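Local coordinates for protein halocarboxylic acid dehalogenase DehI (Pseudomonas putida, PDB 3BJX) that probably hydrolyses carbon-halogen bonds, as a Group I alpha-haloacid dehalogenase that removes halide from haloacids, at residues A[75-88]-A[125-137]. Numbering follows the deposited sequence.
Sequences LITRYAEQAADELR and FNYGNPKYLLLIT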
ATOM      1  N   LEU A  75      20.844 -11.295  -2.708  1.00 24.39           N
ATOM      2  CA  LEU A  75      20.545 -10.444  -3.835  1.00 24.57           C
ATOM      3  C   LEU A  75      21.699 -10.347  -4.830  1.00 24.47           C
ATOM      4  O   LEU A  75      21.587  -9.658  -5.845  1.00 26.69           O
ATOM      5  CB  LEU A  75      20.052  -9.062  -3.376  1.00 24.70           C
ATOM      6  CG  LEU A  75      18.828  -8.951  -2.462  1.00 24.75           C
ATOM      7  CD1 LEU A  75      18.528  -7.502  -2.299  1.00 25.96           C
ATOM      8  CD2 LEU A  75      17.601  -9.650  -2.993  1.00 24.86           C
ATOM      9  N   ILE A  76      22.805 -11.026  -4.552  1.00 24.52           N
ATOM     10  CA  ILE A  76      23.875 -11.130  -5.559  1.00 24.77           C
ATOM     11  C   ILE A  76      23.967 -12.502  -6.210  1.00 22.78           C
ATOM     12  O   ILE A  76      24.909 -12.777  -6.947  1.00 22.49           O
ATOM     13  CB  ILE A  76      25.268 -10.781  -5.024  1.00 25.32           C
ATOM     14  CG1 ILE A  76      25.371 -11.124  -3.552  1.00 26.22           C
ATOM     15  CG2 ILE A  76      25.583  -9.332  -5.293  1.00 26.31           C
ATOM     16  CD1 ILE A  76      26.486 -12.094  -3.238  1.00 27.80           C
ATOM     17  N   THR A  77      22.994 -13.354  -5.927  1.00 21.83           N
ATOM     18  CA  THR A  77      22.938 -14.660  -6.524  1.00 22.00           C
ATOM     19  C   THR A  77      22.464 -14.523  -7.964  1.00 22.87           C
ATOM     20  O   THR A  77      21.717 -13.586  -8.292  1.00 23.97           O
ATOM     21  CB  THR A  77      22.015 -15.625  -5.724  1.00 22.82           C
ATOM     22  OG1 THR A  77      20.650 -15.217  -5.846  1.00 21.69           O
ATOM     23  CG2 THR A  77      22.400 -15.662  -4.246  1.00 22.09           C
ATOM     24  N   ARG A  78      22.935 -15.429  -8.825  1.00 21.39           N
ATOM     25  CA  ARG A  78      22.394 -15.597 -10.153  1.00 21.19           C
ATOM     26  C   ARG A  78      20.866 -15.740 -10.102  1.00 21.20           C
ATOM     27  O   ARG A  78      20.171 -15.194 -10.952  1.00 22.49           O
ATOM     28  CB  ARG A  78      23.046 -16.800 -10.843  1.00 21.70           C
ATOM     29  CG  ARG A  78      22.421 -17.248 -12.180  1.00 22.14           C
ATOM     30  CD  ARG A  78      22.599 -16.242 -13.326  1.00 23.44           C
ATOM     31  NE  ARG A  78      24.014 -15.952 -13.544  1.00 24.53           N
ATOM     32  CZ  ARG A  78      24.495 -14.813 -14.032  1.00 24.02           C
ATOM     33  NH1 ARG A  78      23.680 -13.831 -14.356  1.00 23.59           N
ATOM     34  NH2 ARG A  78      25.807 -14.659 -14.163  1.00 23.85           N
ATOM     35  N   TYR A  79      20.357 -16.470  -9.108  1.00 21.12           N
ATOM     36  CA  TYR A  79      18.920 -16.573  -8.874  1.00 20.31           C
ATOM     37  C   TYR A  79      18.276 -15.193  -8.844  1.00 19.92           C
ATOM     38  O   TYR A  79      17.364 -14.936  -9.627  1.00 22.07           O
ATOM     39  CB  TYR A  79      18.585 -17.361  -7.588  1.00 19.80           C
ATOM     40  CG  TYR A  79      17.081 -17.511  -7.338  1.00 19.42           C
ATOM     41  CD1 TYR A  79      16.444 -18.734  -7.499  1.00 20.20           C
ATOM     42  CD2 TYR A  79      16.296 -16.408  -6.952  1.00 20.23           C
ATOM     43  CE1 TYR A  79      15.038 -18.869  -7.272  1.00 20.15           C
ATOM     44  CE2 TYR A  79      14.915 -16.527  -6.720  1.00 20.59           C
ATOM     45  CZ  TYR A  79      14.295 -17.757  -6.883  1.00 19.80           C
ATOM     46  OH  TYR A  79      12.944 -17.864  -6.662  1.00 19.08           O
ATOM     47  N   ALA A  80      18.759 -14.305  -7.976  1.00 17.82           N
ATOM     48  CA  ALA A  80      18.178 -12.977  -7.859  1.00 17.81           C
ATOM     49  C   ALA A  80      18.248 -12.184  -9.174  1.00 18.73           C
ATOM     50  O   ALA A  80      17.324 -11.426  -9.495  1.00 20.76           O
ATOM     51  CB  ALA A  80      18.804 -12.207  -6.732  1.00 16.41           C
ATOM     52  N   GLU A  81      19.330 -12.361  -9.928  1.00 18.53           N
ATOM     53  CA  GLU A  81      19.508 -11.676 -11.217  1.00 17.98           C
ATOM     54  C   GLU A  81      18.515 -12.191 -12.270  1.00 18.70           C
ATOM     55  O   GLU A  81      17.883 -11.409 -12.978  1.00 19.12           O
ATOM     56  CB  GLU A  81      20.962 -11.800 -11.692  1.00 16.23           C
ATOM     57  CG  GLU A  81      21.331 -10.928 -12.887  1.00 15.50           C
ATOM     58  CD  GLU A  81      21.531  -9.471 -12.546  1.00 16.18           C
ATOM     59  OE1 GLU A  81      21.861  -9.156 -11.371  1.00 15.14           O
ATOM     60  OE2 GLU A  81      21.364  -8.632 -13.470  1.00 16.51           O
ATOM     61  N   GLN A  82      18.350 -13.509 -12.320  1.00 19.64           N
ATOM     62  CA  GLN A  82      17.386 -14.158 -13.198  1.00 19.77           C
ATOM     63  C   GLN A  82      15.946 -13.774 -12.833  1.00 16.99           C
ATOM     64  O   GLN A  82      15.118 -13.553 -13.718  1.00 18.59           O
ATOM     65  CB  GLN A  82      17.579 -15.690 -13.163  1.00 22.15           C
ATOM     66  CG  GLN A  82      17.329 -16.389 -14.497  1.00 25.46           C
ATOM     67  CD  GLN A  82      18.212 -15.838 -15.624  1.00 28.68           C
ATOM     68  OE1 GLN A  82      19.368 -15.453 -15.396  1.00 30.39           O
ATOM     69  NE2 GLN A  82      17.665 -15.783 -16.840  1.00 29.26           N
ATOM     70  N   ALA A  83      15.671 -13.716 -11.533  1.00 13.88           N
ATOM     71  CA  ALA A  83      14.407 -13.257 -10.964  1.00  9.28           C
ATOM     72  C   ALA A  83      14.088 -11.821 -11.378  1.00  9.74           C
ATOM     73  O   ALA A  83      12.965 -11.532 -11.804  1.00 12.93           O
ATOM     74  CB  ALA A  83      14.431 -13.393  -9.461  1.00  4.81           C
ATOM     75  N   ALA A  84      15.059 -10.925 -11.286  1.00  8.82           N
ATOM     76  CA  ALA A  84      14.880  -9.540 -11.754  1.00  8.55           C
ATOM     77  C   ALA A  84      14.766  -9.469 -13.271  1.00  9.60           C
ATOM     78  O   ALA A  84      14.029  -8.648 -13.778  1.00 11.55           O
ATOM     79  CB  ALA A  84      16.038  -8.644 -11.272  1.00  5.76           C
ATOM     80  N   ASP A  85      15.513 -10.322 -13.985  1.00 10.33           N
ATOM     81  CA  ASP A  85      15.399 -10.458 -15.430  1.00 12.61           C
ATOM     82  C   ASP A  85      13.973 -10.805 -15.863  1.00 14.10           C
ATOM     83  O   ASP A  85      13.453 -10.177 -16.793  1.00 12.88           O
ATOM     84  CB  ASP A  85      16.390 -11.500 -15.994  1.00 14.49           C
ATOM     85  CG  ASP A  85      17.851 -11.010 -16.014  1.00 15.90           C
ATOM     86  OD1 ASP A  85      18.116  -9.812 -15.803  1.00 16.54           O
ATOM     87  OD2 ASP A  85      18.749 -11.839 -16.255  1.00 15.96           O
ATOM     88  N   GLU A  86      13.360 -11.799 -15.197  1.00 14.75           N
ATOM     89  CA  GLU A  86      11.980 -12.236 -15.494  1.00 14.88           C
ATOM     90  C   GLU A  86      10.971 -11.104 -15.284  1.00 15.24           C
ATOM     91  O   GLU A  86      10.169 -10.795 -16.200  1.00 14.66           O
ATOM     92  CB  GLU A  86      11.569 -13.455 -14.643  1.00 15.49           C
ATOM     93  CG  GLU A  86      10.058 -13.724 -14.652  1.00 14.22           C
ATOM     94  CD  GLU A  86       9.631 -15.050 -14.030  1.00 15.35           C
ATOM     95  OE1 GLU A  86      10.454 -15.731 -13.400  1.00 14.39           O
ATOM     96  OE2 GLU A  86       8.426 -15.409 -14.165  1.00 17.11           O
ATOM     97  N   LEU A  87      11.006 -10.509 -14.082  1.00 13.61           N
ATOM     98  CA  LEU A  87      10.152  -9.358 -13.733  1.00 13.76           C
ATOM     99  C   LEU A  87      10.301  -8.228 -14.730  1.00 14.04           C
ATOM    100  O   LEU A  87       9.309  -7.667 -15.156  1.00 15.40           O
ATOM    101  CB  LEU A  87      10.416  -8.836 -12.314  1.00 11.84           C
ATOM    102  CG  LEU A  87      10.102  -9.763 -11.132  1.00 12.05           C
ATOM    103  CD1 LEU A  87      10.790  -9.284  -9.877  1.00 11.39           C
ATOM    104  CD2 LEU A  87       8.577  -9.937 -10.900  1.00 11.12           C
ATOM    105  N   ARG A  88      11.535  -7.901 -15.113  1.00 15.22           N
ATOM    106  CA  ARG A  88      11.772  -6.904 -16.175  1.00 15.04           C
ATOM    107  C   ARG A  88      11.071  -7.222 -17.487  1.00 15.02           C
ATOM    108  O   ARG A  88      10.477  -6.346 -18.113  1.00 16.38           O
ATOM    109  CB  ARG A  88      13.269  -6.719 -16.442  1.00 15.66           C
ATOM    110  CG  ARG A  88      13.561  -5.494 -17.321  1.00 15.02           C
ATOM    111  CD  ARG A  88      15.043  -5.235 -17.454  1.00 16.02           C
ATOM    112  NE  ARG A  88      15.744  -5.248 -16.179  1.00 13.94           N
ATOM    113  CZ  ARG A  88      16.539  -6.235 -15.770  1.00 15.90           C
ATOM    114  NH1 ARG A  88      16.732  -7.303 -16.547  1.00 16.43           N
ATOM    115  NH2 ARG A  88      17.131  -6.168 -14.573  1.00 15.10           N
ATOM    116  N   PHE A 125      17.626   2.527 -14.741  1.00 13.95           N
ATOM    117  CA  PHE A 125      16.450   2.314 -13.927  1.00 14.39           C
ATOM    118  C   PHE A 125      15.748   1.038 -14.293  1.00 15.25           C
ATOM    119  O   PHE A 125      15.353   0.308 -13.395  1.00 15.98           O
ATOM    120  CB  PHE A 125      15.477   3.498 -13.987  1.00 14.38           C
ATOM    121  CG  PHE A 125      15.882   4.632 -13.110  1.00 13.60           C
ATOM    122  CD1 PHE A 125      15.683   4.564 -11.756  1.00 11.56           C
ATOM    123  CD2 PHE A 125      16.512   5.752 -13.641  1.00 12.60           C
ATOM    124  CE1 PHE A 125      16.085   5.601 -10.939  1.00 12.75           C
ATOM    125  CE2 PHE A 125      16.918   6.777 -12.823  1.00 12.30           C
ATOM    126  CZ  PHE A 125      16.718   6.703 -11.476  1.00 12.41           C
ATOM    127  N   ASN A 126      15.576   0.786 -15.598  1.00 16.56           N
ATOM    128  CA  ASN A 126      15.099  -0.512 -16.100  1.00 15.99           C
ATOM    129  C   ASN A 126      15.833  -1.687 -15.496  1.00 16.12           C
ATOM    130  O   ASN A 126      15.214  -2.698 -15.198  1.00 16.29           O
ATOM    131  CB  ASN A 126      15.168  -0.586 -17.632  1.00 16.54           C
ATOM    132  CG  ASN A 126      14.201   0.356 -18.282  1.00 17.16           C
ATOM    133  OD1 ASN A 126      13.313   0.876 -17.601  1.00 18.37           O
ATOM    134  ND2 ASN A 126      14.365   0.612 -19.586  1.00 14.51           N
ATOM    135  N   TYR A 127      17.146  -1.536 -15.315  1.00 16.50           N
ATOM    136  CA  TYR A 127      17.979  -2.561 -14.700  1.00 16.65           C
ATOM    137  C   TYR A 127      17.765  -2.728 -13.193  1.00 17.06           C
ATOM    138  O   TYR A 127      17.657  -3.852 -12.708  1.00 17.53           O
ATOM    139  CB  TYR A 127      19.473  -2.324 -14.989  1.00 17.82           C
ATOM    140  CG  TYR A 127      20.341  -3.381 -14.369  1.00 17.45           C
ATOM    141  CD1 TYR A 127      20.423  -4.644 -14.943  1.00 17.91           C
ATOM    142  CD2 TYR A 127      21.041  -3.144 -13.194  1.00 18.10           C
ATOM    143  CE1 TYR A 127      21.193  -5.643 -14.382  1.00 17.47           C
ATOM    144  CE2 TYR A 127      21.824  -4.152 -12.604  1.00 18.52           C
ATOM    145  CZ  TYR A 127      21.893  -5.408 -13.217  1.00 18.62           C
ATOM    146  OH  TYR A 127      22.651  -6.446 -12.688  1.00 17.26           O
ATOM    147  N   GLY A 128      17.741  -1.624 -12.445  1.00 15.76           N
ATOM    148  CA  GLY A 128      17.648  -1.736 -11.004  1.00 13.94           C
ATOM    149  C   GLY A 128      16.249  -1.858 -10.439  1.00 12.98           C
ATOM    150  O   GLY A 128      16.080  -2.354  -9.334  1.00 13.04           O
ATOM    151  N   ASN A 129      15.255  -1.398 -11.194  1.00 12.70           N
ATOM    152  CA  ASN A 129      13.882  -1.254 -10.705  1.00 12.14           C
ATOM    153  C   ASN A 129      13.312  -2.591 -10.255  1.00 10.80           C
ATOM    154  O   ASN A 129      12.886  -2.701  -9.109  1.00  8.47           O
ATOM    155  CB  ASN A 129      12.976  -0.517 -11.728  1.00 12.44           C
ATOM    156  CG  ASN A 129      12.887   0.992 -11.476  1.00 13.07           C
ATOM    157  OD1 ASN A 129      13.357   1.489 -10.449  1.00 15.04           O
ATOM    158  ND2 ASN A 129      12.274   1.724 -12.407  1.00 10.59           N
ATOM    159  N   PRO A 130      13.358  -3.625 -11.136  1.00 10.98           N
ATOM    160  CA  PRO A 130      12.977  -5.001 -10.748  1.00 10.46           C
ATOM    161  C   PRO A 130      13.833  -5.575  -9.601  1.00 11.74           C
ATOM    162  O   PRO A 130      13.316  -6.329  -8.744  1.00 10.17           O
ATOM    163  CB  PRO A 130      13.191  -5.819 -12.035  1.00 10.24           C
ATOM    164  CG  PRO A 130      14.069  -4.974 -12.925  1.00  9.79           C
ATOM    165  CD  PRO A 130      13.762  -3.544 -12.556  1.00  9.22           C
ATOM    166  N   LYS A 131      15.119  -5.221  -9.561  1.00 12.41           N
ATOM    167  CA  LYS A 131      15.978  -5.704  -8.443  1.00 14.34           C
ATOM    168  C   LYS A 131      15.474  -5.170  -7.105  1.00 14.60           C
ATOM    169  O   LYS A 131      15.312  -5.932  -6.140  1.00 15.78           O
ATOM    170  CB  LYS A 131      17.452  -5.360  -8.655  1.00 13.90           C
ATOM    171  CG  LYS A 131      17.989  -5.883  -9.964  1.00 14.66           C
ATOM    172  CD  LYS A 131      19.475  -5.775 -10.073  1.00 15.49           C
ATOM    173  CE  LYS A 131      20.150  -6.987  -9.465  1.00 17.76           C
ATOM    174  NZ  LYS A 131      21.641  -6.939  -9.703  1.00 19.85           N
ATOM    175  N   TYR A 132      15.177  -3.870  -7.070  1.00 13.12           N
ATOM    176  CA  TYR A 132      14.589  -3.251  -5.894  1.00 13.26           C
ATOM    177  C   TYR A 132      13.226  -3.798  -5.520  1.00 12.92           C
ATOM    178  O   TYR A 132      12.895  -3.859  -4.353  1.00 16.20           O
ATOM    179  CB  TYR A 132      14.497  -1.734  -6.053  1.00 11.21           C
ATOM    180  CG  TYR A 132      15.769  -1.038  -5.719  1.00 10.77           C
ATOM    181  CD1 TYR A 132      16.299  -1.101  -4.427  1.00 10.88           C
ATOM    182  CD2 TYR A 132      16.461  -0.298  -6.696  1.00  9.81           C
ATOM    183  CE1 TYR A 132      17.504  -0.452  -4.118  1.00 11.40           C
ATOM    184  CE2 TYR A 132      17.633   0.358  -6.393  1.00 10.22           C
ATOM    185  CZ  TYR A 132      18.161   0.270  -5.109  1.00 10.47           C
ATOM    186  OH  TYR A 132      19.318   0.940  -4.819  1.00  9.71           O
ATOM    187  N   LEU A 133      12.423  -4.162  -6.504  1.00 13.66           N
ATOM    188  CA  LEU A 133      11.147  -4.834  -6.234  1.00 14.38           C
ATOM    189  C   LEU A 133      11.327  -6.145  -5.447  1.00 14.35           C
ATOM    190  O   LEU A 133      10.465  -6.501  -4.655  1.00 16.27           O
ATOM    191  CB  LEU A 133      10.364  -5.082  -7.539  1.00 12.46           C
ATOM    192  CG  LEU A 133       8.976  -5.725  -7.481  1.00 13.07           C
ATOM    193  CD1 LEU A 133       8.006  -4.973  -6.516  1.00 12.28           C
ATOM    194  CD2 LEU A 133       8.364  -5.870  -8.899  1.00 12.73           C
ATOM    195  N   LEU A 134      12.438  -6.844  -5.657  1.00 14.83           N
ATOM    196  CA  LEU A 134      12.739  -8.076  -4.919  1.00 16.07           C
ATOM    197  C   LEU A 134      13.175  -7.782  -3.501  1.00 17.36           C
ATOM    198  O   LEU A 134      12.659  -8.379  -2.558  1.00 19.33           O
ATOM    199  CB  LEU A 134      13.834  -8.885  -5.610  1.00 15.09           C
ATOM    200  CG  LEU A 134      13.451  -9.599  -6.886  1.00 15.99           C
ATOM    201  CD1 LEU A 134      14.722  -9.890  -7.653  1.00 16.18           C
ATOM    202  CD2 LEU A 134      12.590 -10.874  -6.635  1.00 15.21           C
ATOM    203  N   LEU A 135      14.149  -6.880  -3.355  1.00 18.46           N
ATOM    204  CA  LEU A 135      14.593  -6.419  -2.029  1.00 17.61           C
ATOM    205  C   LEU A 135      13.391  -6.011  -1.156  1.00 17.93           C
ATOM    206  O   LEU A 135      13.162  -6.609  -0.114  1.00 19.05           O
ATOM    207  CB  LEU A 135      15.621  -5.281  -2.136  1.00 16.31           C
ATOM    208  CG  LEU A 135      16.017  -4.576  -0.823  1.00 17.18           C
ATOM    209  CD1 LEU A 135      16.556  -5.556   0.211  1.00 17.51           C
ATOM    210  CD2 LEU A 135      17.017  -3.467  -1.038  1.00 16.65           C
ATOM    211  N   ILE A 136      12.622  -5.023  -1.612  1.00 17.21           N
ATOM    212  CA  ILE A 136      11.446  -4.514  -0.905  1.00 16.43           C
ATOM    213  C   ILE A 136      10.418  -5.612  -0.601  1.00 16.52           C
ATOM    214  O   ILE A 136       9.828  -5.627   0.489  1.00 16.44           O
ATOM    215  CB  ILE A 136      10.823  -3.317  -1.690  1.00 17.88           C
ATOM    216  CG1 ILE A 136      11.788  -2.097  -1.717  1.00 18.33           C
ATOM    217  CG2 ILE A 136       9.420  -2.970  -1.223  1.00 17.29           C
ATOM    218  CD1 ILE A 136      12.491  -1.772  -0.426  1.00 19.36           C
ATOM    219  N   THR A 137      10.221  -6.530  -1.555  1.00 16.53           N
ATOM    220  CA  THR A 137       9.419  -7.748  -1.334  1.00 14.93           C
ATOM    221  C   THR A 137      10.023  -8.708  -0.296  1.00 14.43           C
ATOM    222  O   THR A 137       9.270  -9.198   0.548  1.00 15.64           O
ATOM    223  CB  THR A 137       9.094  -8.510  -2.650  1.00 13.71           C
ATOM    224  OG1 THR A 137       8.587  -7.587  -3.614  1.00 13.92           O
ATOM    225  CG2 THR A 137       8.016  -9.593  -2.413  1.00 13.69           C
TER
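L75 opens the contact by laying CD1 against CB of L135, with the two side chains crossing at about a right angle. This is helix-helix packing inside the all-helical DehI fold. Helix 78-90 crosses the long helix 112-143, which is kinked at P130; the axes of 78-88 and 125-137 approach to 8.3 Å, with 113° between their directions. A80, A83, A84 and L87 form a hole for the knob L134, whose CD1 lies 3.5 Å from A80 O. E81 reaches the other helix with its CG anti to the backbone N (chi1 -170°) and a bend at chi2. Its carboxylate then takes two donors, both on syn sides. K131 NZ makes a salt bridge to E81 OE1 at 2.8 Å, and Y127 OH donates to E81 OE2 at 2.7 Å. R46 and the carbonyl of L45 add further bonds to Y127 OH and K131 NZ, respectively. The CA atoms come closest at A84 and P130, 5.0 Å apart. A84 CB touches CG of K131. L87 puts CD1 against L134 and L133, while L246 of helix 230-248 packs on both L87 and L134. R88 spends its guanidinium on backbone oxygens near the kink and on D85, all three near its plane. With an alanine here, the carbonyls of N126 and Y127 would probably lose these donors, and D85 would lose this salt bridge. R88 NE meets N126 O at 2.8 Å from above the carbonyl plane, whereas R88 NH2, 3.0 Å from Y127 O, lies in the plane of that carbonyl and uses one of its lone pairs.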